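Local coordinates for uncharacterized protein Atu1656 (Agrobacterium tumefaciens, PDB 2OJH), which is of unknown function but belongs to the TolB family and folds as a six-bladed beta-propeller, at residues G195-I199 and G218-P222; L267-T273 and Y288-P293. All coordinates share one frame; numbering follows the deposited sequence.

The two contacts lie at different flanks of the four-stranded antiparallel blade that begins with strand 217-224 and ends with strand 262-267. In contact 1 its first strand meets strand 198-203 of the preceding blade. In contact 2 the chain leaving its last strand meets strand 285-291, which pairs with the N-terminal strand 22-28 in the blade that closes the propeller. Contact 1 is complete before contact 2 begins along the chain. Their centres are about 17 Å apart, and they touch where the ring of F221 packs against G270 and Q271. Both therefore work between sheets, contact 1 joining consecutive blades and contact 2 fastening the last part of the chain into the ring.

Contact 1. Residues G195-I199 and G218-P222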
ATOM      1  N   GLY A 195       0.267  11.299 -18.914  1.00 37.60           N
ATOM      2  CA  GLY A 195       0.051  12.708 -18.569  1.00 39.22           C
ATOM      3  C   GLY A 195      -0.370  12.907 -17.136  1.00 40.10           C
ATOM      4  O   GLY A 195       0.049  13.867 -16.483  1.00 40.65           O
ATOM      5  N   GLN A 196      -1.185  11.985 -16.633  1.00 40.10           N
ATOM      6  CA  GLN A 196      -1.526  11.979 -15.219  1.00 40.30           C
ATOM      7  C   GLN A 196      -1.377  10.565 -14.704  1.00 39.01           C
ATOM      8  O   GLN A 196      -1.210   9.620 -15.490  1.00 38.52           O
ATOM      9  CB  GLN A 196      -2.933  12.552 -14.977  1.00 41.09           C
ATOM     10  CG  GLN A 196      -4.059  11.782 -15.639  1.00 43.86           C
ATOM     11  CD  GLN A 196      -5.284  12.638 -15.958  1.00 48.69           C
ATOM     12  OE1 GLN A 196      -5.182  13.689 -16.598  1.00 50.74           O
ATOM     13  NE2 GLN A 196      -6.450  12.173 -15.530  1.00 47.92           N
HETATM   14  N   MSE A 197      -1.384  10.398 -13.389  1.00 38.68           N
HETATM   15  CA  MSE A 197      -1.319   9.050 -12.859  1.00 38.13           C
HETATM   16  C   MSE A 197      -2.620   8.304 -13.232  1.00 37.36           C
HETATM   17  O   MSE A 197      -3.728   8.838 -13.043  1.00 38.04           O
HETATM   18  CB  MSE A 197      -1.109   9.055 -11.349  1.00 39.58           C
HETATM   19  CG  MSE A 197       0.329   9.339 -10.888  1.00 41.97           C
HETATM   20 SE   MSE A 197       1.627   8.130 -11.710  0.80 53.34          SE
HETATM   21  CE  MSE A 197       2.923   7.747 -10.319  1.00 43.42           C
ATOM     22  N   GLN A 198      -2.464   7.117 -13.826  1.00 35.65           N
ATOM     23  CA  GLN A 198      -3.552   6.189 -14.166  1.00 33.83           C
ATOM     24  C   GLN A 198      -3.152   4.802 -13.721  1.00 33.84           C
ATOM     25  O   GLN A 198      -1.935   4.525 -13.581  1.00 35.37           O
ATOM     26  CB  GLN A 198      -3.767   6.143 -15.659  1.00 33.49           C
ATOM     27  CG  GLN A 198      -4.043   7.523 -16.259  1.00 31.81           C
ATOM     28  CD  GLN A 198      -5.468   7.997 -16.015  1.00 35.12           C
ATOM     29  OE1 GLN A 198      -6.297   7.909 -16.901  1.00 33.49           O
ATOM     30  NE2 GLN A 198      -5.747   8.505 -14.820  1.00 36.50           N
ATOM     31  N   ILE A 199      -4.148   3.938 -13.513  1.00 32.84           N
ATOM     32  CA  ILE A 199      -3.870   2.554 -13.127  1.00 34.13           C
ATOM     33  C   ILE A 199      -3.531   1.731 -14.360  1.00 33.35           C
ATOM     34  O   ILE A 199      -4.217   1.804 -15.399  1.00 31.98           O
ATOM     35  CB  ILE A 199      -5.015   1.874 -12.298  1.00 34.27           C
ATOM     36  CG1 ILE A 199      -5.483   2.782 -11.149  1.00 33.09           C
ATOM     37  CG2 ILE A 199      -4.547   0.513 -11.812  1.00 34.37           C
ATOM     38  CD1 ILE A 199      -4.388   3.275 -10.247  1.00 35.70           C
ATOM     39  N   GLY A 218      -5.937  11.771 -11.093  1.00 33.37           N
ATOM     40  CA  GLY A 218      -4.698  11.031 -10.811  1.00 33.06           C
ATOM     41  C   GLY A 218      -5.021   9.896  -9.841  1.00 33.58           C
ATOM     42  O   GLY A 218      -5.471  10.133  -8.716  1.00 33.14           O
ATOM     43  N   ASP A 219      -4.750   8.664 -10.268  1.00 33.00           N
ATOM     44  CA  ASP A 219      -5.306   7.485  -9.633  1.00 32.24           C
ATOM     45  C   ASP A 219      -4.108   6.866  -8.987  1.00 32.12           C
ATOM     46  O   ASP A 219      -3.065   6.727  -9.636  1.00 31.24           O
ATOM     47  CB  ASP A 219      -5.930   6.561 -10.707  1.00 32.38           C
ATOM     48  CG  ASP A 219      -7.197   7.146 -11.345  1.00 34.31           C
ATOM     49  OD1 ASP A 219      -7.895   7.918 -10.670  1.00 31.93           O
ATOM     50  OD2 ASP A 219      -7.521   6.799 -12.503  1.00 32.92           O
ATOM     51  N   TRP A 220      -4.233   6.498  -7.702  1.00 32.45           N
ATOM     52  CA  TRP A 220      -3.074   6.154  -6.910  1.00 32.83           C
ATOM     53  C   TRP A 220      -3.408   4.961  -6.011  1.00 33.70           C
ATOM     54  O   TRP A 220      -4.579   4.689  -5.716  1.00 34.97           O
ATOM     55  CB  TRP A 220      -2.712   7.363  -6.026  1.00 33.02           C
ATOM     56  CG  TRP A 220      -1.845   8.433  -6.711  1.00 32.88           C
ATOM     57  CD1 TRP A 220      -2.261   9.510  -7.458  1.00 33.66           C
ATOM     58  CD2 TRP A 220      -0.427   8.485  -6.675  1.00 33.00           C
ATOM     59  NE1 TRP A 220      -1.149  10.240  -7.891  1.00 33.38           N
ATOM     60  CE2 TRP A 220      -0.015   9.597  -7.420  1.00 35.53           C
ATOM     61  CE3 TRP A 220       0.557   7.654  -6.086  1.00 35.06           C
ATOM     62  CZ2 TRP A 220       1.339   9.915  -7.591  1.00 34.03           C
ATOM     63  CZ3 TRP A 220       1.889   7.975  -6.266  1.00 34.53           C
ATOM     64  CH2 TRP A 220       2.267   9.098  -6.994  1.00 35.16           C
ATOM     65  N   PHE A 221      -2.393   4.258  -5.550  1.00 36.09           N
ATOM     66  CA  PHE A 221      -2.601   3.223  -4.555  1.00 35.73           C
ATOM     67  C   PHE A 221      -3.582   2.092  -4.941  1.00 36.94           C
ATOM     68  O   PHE A 221      -4.479   1.770  -4.146  1.00 38.63           O
ATOM     69  CB  PHE A 221      -3.053   3.834  -3.202  1.00 36.70           C
ATOM     70  CG  PHE A 221      -2.430   5.168  -2.881  1.00 38.05           C
ATOM     71  CD1 PHE A 221      -1.031   5.298  -2.723  1.00 36.05           C
ATOM     72  CD2 PHE A 221      -3.243   6.291  -2.720  1.00 38.13           C
ATOM     73  CE1 PHE A 221      -0.450   6.561  -2.462  1.00 36.86           C
ATOM     74  CE2 PHE A 221      -2.678   7.561  -2.442  1.00 39.95           C
ATOM     75  CZ  PHE A 221      -1.282   7.698  -2.313  1.00 36.56           C
ATOM     76  N   PRO A 222      -3.414   1.455  -6.122  1.00 37.37           N
ATOM     77  CA  PRO A 222      -4.291   0.290  -6.408  1.00 37.39           C
ATOM     78  C   PRO A 222      -4.044  -0.923  -5.503  1.00 38.54           C
ATOM     79  O   PRO A 222      -2.878  -1.361  -5.311  1.00 38.74           O
ATOM     80  CB  PRO A 222      -3.996  -0.007  -7.897  1.00 38.02           C
ATOM     81  CG  PRO A 222      -2.567   0.489  -8.105  1.00 35.79           C
ATOM     82  CD  PRO A 222      -2.503   1.748  -7.255  1.00 36.31           C
TER
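M197 and G218 bring the two backbones together with their CA atoms 4.4 Å apart, the touching parts run in nearly the same direction, 18° apart, and D219 N donates to M197 O at 3.0 Å. That carbonyl is gripped from both faces of its plane: opposite the D219 amide comes Q198 NE2, 2.7 Å from M197 O in an almost straight bond (172°). G218 adds a CA-H...O contact, its CA 3.3 Å from M197 O. The bend in the Q198 chain carries its amide back over its own backbone, and Q198 OE1 is held by R211 NH2 and S215 N. This is the seam between consecutive propeller blades, the third strand of one meeting the first strand of the next. M197, a selenomethionine here, reaches across it to W220. With its CG anti to the carbonyl carbon (chi1 -78°), the flexible chain follows the indole: CG lies 3.5 Å from W220 CE2, and CE ends 3.6 Å from W220 CH2. The SE atom, 5.0 Å from the centroid of the six-membered ring, makes an oblique Met-aromatic contact. Further along, I199 sends CD1 between D219 CB and the pyrrolidine of P222, 3.9 Å from P222 CD. The buried carboxylate of D219 finds hydroxyl partners in T213, S215 and S235.

Contact 2. Residues L267-T273 and Y288-P293; sequences LFGGQGT and YVRYFP
Closure of the propeller ring brings the loop after strand 262-267 onto the C-terminal strand 285-291, where T273 and V289 are joined twice: V289 N donates to T273 O at 3.0 Å, on a lone pair in the carbonyl plane, and T273 OG1 donates to V289 O at 3.1 Å. The same hydroxyl accepts from G270 N, across a type II turn (G270 to T273) whose third position is G272, a glycine at positive phi. The edge of the Y291 ring lies against this turn, its OH 3.3 Å from G272 CA, close approach that suits a residue without a side chain; the hydroxyl is bonded to F44 O. Further on, Y291 N donates to F268 O at 2.9 Å. F268 extends with CG anti to its backbone N (chi1 -176°), which places one ring face under P293 CD, 4.1 Å from the ring centroid, in a CH-pi contact. L267 CD1 packs 3.6 Å from Y288 CD2. A water accepts from both F268 N and R290 NH1, while R290 NE is salt-bridged to E25. The threonine hydroxyl, donor to one segment and acceptor within the other, thus ties the shape of the turn to its docking on the strand.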
ATOM      1  N   LEU A 267     -13.329  11.794   0.837  1.00 37.19           N
ATOM      2  CA  LEU A 267     -12.459  11.676   1.995  1.00 37.22           C
ATOM      3  C   LEU A 267     -11.443  12.824   2.030  1.00 37.21           C
ATOM      4  O   LEU A 267     -10.965  13.296   0.986  1.00 36.82           O
ATOM      5  CB  LEU A 267     -11.761  10.320   1.983  1.00 37.75           C
ATOM      6  CG  LEU A 267     -10.673  10.062   3.011  1.00 38.95           C
ATOM      7  CD1 LEU A 267     -10.797   8.682   3.619  1.00 43.18           C
ATOM      8  CD2 LEU A 267      -9.300  10.205   2.377  1.00 43.05           C
ATOM      9  N   PHE A 268     -11.129  13.274   3.240  1.00 36.75           N
ATOM     10  CA  PHE A 268     -10.065  14.233   3.427  1.00 36.16           C
ATOM     11  C   PHE A 268      -8.831  13.428   3.781  1.00 35.80           C
ATOM     12  O   PHE A 268      -8.792  12.704   4.801  1.00 34.73           O
ATOM     13  CB  PHE A 268     -10.411  15.241   4.514  1.00 35.56           C
ATOM     14  CG  PHE A 268      -9.379  16.315   4.669  1.00 36.23           C
ATOM     15  CD1 PHE A 268      -9.349  17.391   3.789  1.00 34.26           C
ATOM     16  CD2 PHE A 268      -8.428  16.233   5.666  1.00 34.27           C
ATOM     17  CE1 PHE A 268      -8.398  18.380   3.913  1.00 36.03           C
ATOM     18  CE2 PHE A 268      -7.454  17.222   5.804  1.00 35.41           C
ATOM     19  CZ  PHE A 268      -7.443  18.296   4.926  1.00 35.74           C
ATOM     20  N   GLY A 269      -7.839  13.497   2.895  1.00 36.24           N
ATOM     21  CA  GLY A 269      -6.640  12.677   3.041  1.00 36.03           C
ATOM     22  C   GLY A 269      -5.841  12.605   1.747  1.00 36.37           C
ATOM     23  O   GLY A 269      -5.583  13.630   1.106  1.00 36.73           O
ATOM     24  N   GLY A 270      -5.485  11.392   1.352  1.00 35.39           N
ATOM     25  CA  GLY A 270      -4.571  11.172   0.235  1.00 35.00           C
ATOM     26  C   GLY A 270      -3.398  10.397   0.782  1.00 35.80           C
ATOM     27  O   GLY A 270      -3.522   9.198   1.047  1.00 36.11           O
ATOM     28  N   GLN A 271      -2.267  11.068   0.961  1.00 35.31           N
ATOM     29  CA  GLN A 271      -1.102  10.355   1.509  1.00 36.16           C
ATOM     30  C   GLN A 271      -1.482   9.808   2.896  1.00 35.40           C
ATOM     31  O   GLN A 271      -2.026  10.550   3.721  1.00 35.39           O
ATOM     32  CB  GLN A 271       0.094  11.308   1.593  1.00 36.18           C
ATOM     33  CG  GLN A 271       1.320  10.719   2.349  1.00 35.87           C
ATOM     34  CD  GLN A 271       2.017   9.639   1.543  1.00 38.56           C
ATOM     35  OE1 GLN A 271       1.501   9.186   0.525  1.00 42.36           O
ATOM     36  NE2 GLN A 271       3.214   9.254   1.965  1.00 39.01           N
ATOM     37  N   GLY A 272      -1.164   8.541   3.149  1.00 35.93           N
ATOM     38  CA  GLY A 272      -1.483   7.882   4.425  1.00 34.98           C
ATOM     39  C   GLY A 272      -2.812   7.117   4.425  1.00 35.54           C
ATOM     40  O   GLY A 272      -2.987   6.144   5.186  1.00 35.03           O
ATOM     41  N   THR A 273      -3.754   7.554   3.592  1.00 34.42           N
ATOM     42  CA  THR A 273      -5.088   6.950   3.551  1.00 34.63           C
ATOM     43  C   THR A 273      -4.988   5.429   3.313  1.00 36.14           C
ATOM     44  O   THR A 273      -5.595   4.635   4.046  1.00 35.52           O
ATOM     45  CB  THR A 273      -5.993   7.675   2.498  1.00 35.38           C
ATOM     46  OG1 THR A 273      -6.245   8.995   2.971  1.00 33.04           O
ATOM     47  CG2 THR A 273      -7.332   6.980   2.301  1.00 34.61           C
ATOM     48  N   TYR A 288      -8.551   1.902   6.016  1.00 34.98           N
ATOM     49  CA  TYR A 288      -8.077   3.179   5.466  1.00 34.51           C
ATOM     50  C   TYR A 288      -8.013   4.227   6.594  1.00 34.91           C
ATOM     51  O   TYR A 288      -8.563   4.009   7.688  1.00 34.34           O
ATOM     52  CB  TYR A 288      -8.977   3.644   4.300  1.00 35.65           C
ATOM     53  CG  TYR A 288     -10.381   3.992   4.737  1.00 36.94           C
ATOM     54  CD1 TYR A 288     -11.339   2.990   4.944  1.00 36.34           C
ATOM     55  CD2 TYR A 288     -10.749   5.333   4.974  1.00 34.97           C
ATOM     56  CE1 TYR A 288     -12.634   3.312   5.394  1.00 36.44           C
ATOM     57  CE2 TYR A 288     -12.027   5.660   5.421  1.00 34.25           C
ATOM     58  CZ  TYR A 288     -12.964   4.644   5.605  1.00 35.40           C
ATOM     59  OH  TYR A 288     -14.204   4.950   6.064  1.00 35.33           O
ATOM     60  N   VAL A 289      -7.328   5.349   6.354  1.00 33.85           N
ATOM     61  CA  VAL A 289      -7.288   6.437   7.330  1.00 33.90           C
ATOM     62  C   VAL A 289      -7.904   7.661   6.711  1.00 34.14           C
ATOM     63  O   VAL A 289      -7.508   8.064   5.627  1.00 33.26           O
ATOM     64  CB  VAL A 289      -5.856   6.794   7.810  1.00 33.62           C
ATOM     65  CG1 VAL A 289      -5.898   7.721   9.061  1.00 33.89           C
ATOM     66  CG2 VAL A 289      -5.045   5.508   8.128  1.00 32.56           C
ATOM     67  N   ARG A 290      -8.869   8.235   7.420  1.00 33.90           N
ATOM     68  CA  ARG A 290      -9.471   9.509   7.078  1.00 34.35           C
ATOM     69  C   ARG A 290      -8.768  10.522   7.989  1.00 34.37           C
ATOM     70  O   ARG A 290      -8.478  10.227   9.149  1.00 33.71           O
ATOM     71  CB  ARG A 290     -10.987   9.434   7.374  1.00 33.96           C
ATOM     72  CG  ARG A 290     -11.775  10.744   7.325  1.00 35.97           C
ATOM     73  CD  ARG A 290     -13.210  10.550   7.921  1.00 36.15           C
ATOM     74  NE  ARG A 290     -13.870   9.418   7.280  1.00 39.78           N
ATOM     75  CZ  ARG A 290     -14.562   9.494   6.149  1.00 44.10           C
ATOM     76  NH1 ARG A 290     -14.731  10.665   5.536  1.00 41.62           N
ATOM     77  NH2 ARG A 290     -15.108   8.395   5.632  1.00 44.99           N
ATOM     78  N   TYR A 291      -8.499  11.711   7.468  1.00 33.75           N
ATOM     79  CA  TYR A 291      -7.831  12.725   8.267  1.00 33.81           C
ATOM     80  C   TYR A 291      -8.745  13.898   8.533  1.00 33.72           C
ATOM     81  O   TYR A 291      -9.798  14.024   7.917  1.00 34.52           O
ATOM     82  CB  TYR A 291      -6.516  13.174   7.612  1.00 32.98           C
ATOM     83  CG  TYR A 291      -5.541  12.042   7.494  1.00 33.37           C
ATOM     84  CD1 TYR A 291      -4.758  11.670   8.586  1.00 33.67           C
ATOM     85  CD2 TYR A 291      -5.454  11.303   6.320  1.00 33.92           C
ATOM     86  CE1 TYR A 291      -3.882  10.604   8.507  1.00 33.26           C
ATOM     87  CE2 TYR A 291      -4.580  10.222   6.216  1.00 33.32           C
ATOM     88  CZ  TYR A 291      -3.800   9.893   7.317  1.00 34.53           C
ATOM     89  OH  TYR A 291      -2.938   8.849   7.260  1.00 35.01           O
ATOM     90  N   PHE A 292      -8.344  14.737   9.478  1.00 34.18           N
ATOM     91  CA  PHE A 292      -9.066  15.982   9.772  1.00 35.00           C
ATOM     92  C   PHE A 292      -8.063  17.120   9.623  1.00 36.30           C
ATOM     93  O   PHE A 292      -6.897  16.958   9.997  1.00 36.39           O
ATOM     94  CB  PHE A 292      -9.628  15.931  11.195  1.00 35.11           C
ATOM     95  CG  PHE A 292     -10.452  14.705  11.467  1.00 35.95           C
ATOM     96  CD1 PHE A 292     -11.757  14.601  10.975  1.00 37.00           C
ATOM     97  CD2 PHE A 292      -9.925  13.645  12.186  1.00 35.25           C
ATOM     98  CE1 PHE A 292     -12.521  13.445  11.194  1.00 37.48           C
ATOM     99  CE2 PHE A 292     -10.692  12.493  12.424  1.00 35.18           C
ATOM    100  CZ  PHE A 292     -11.982  12.395  11.920  1.00 36.24           C
ATOM    101  N   PRO A 293      -8.483  18.256   9.038  1.00 37.48           N
ATOM    102  CA  PRO A 293      -7.559  19.379   8.886  1.00 38.94           C
ATOM    103  C   PRO A 293      -6.892  19.839  10.199  1.00 40.70           C
ATOM    104  O   PRO A 293      -7.508  19.763  11.268  1.00 40.44           O
ATOM    105  CB  PRO A 293      -8.445  20.503   8.310  1.00 38.33           C
ATOM    106  CG  PRO A 293      -9.842  20.032   8.413  1.00 38.58           C
ATOM    107  CD  PRO A 293      -9.795  18.536   8.427  1.00 36.95           C
TER
HETATM  108  O   HOH W   1     -13.206  13.134   5.324  1.00 27.88           O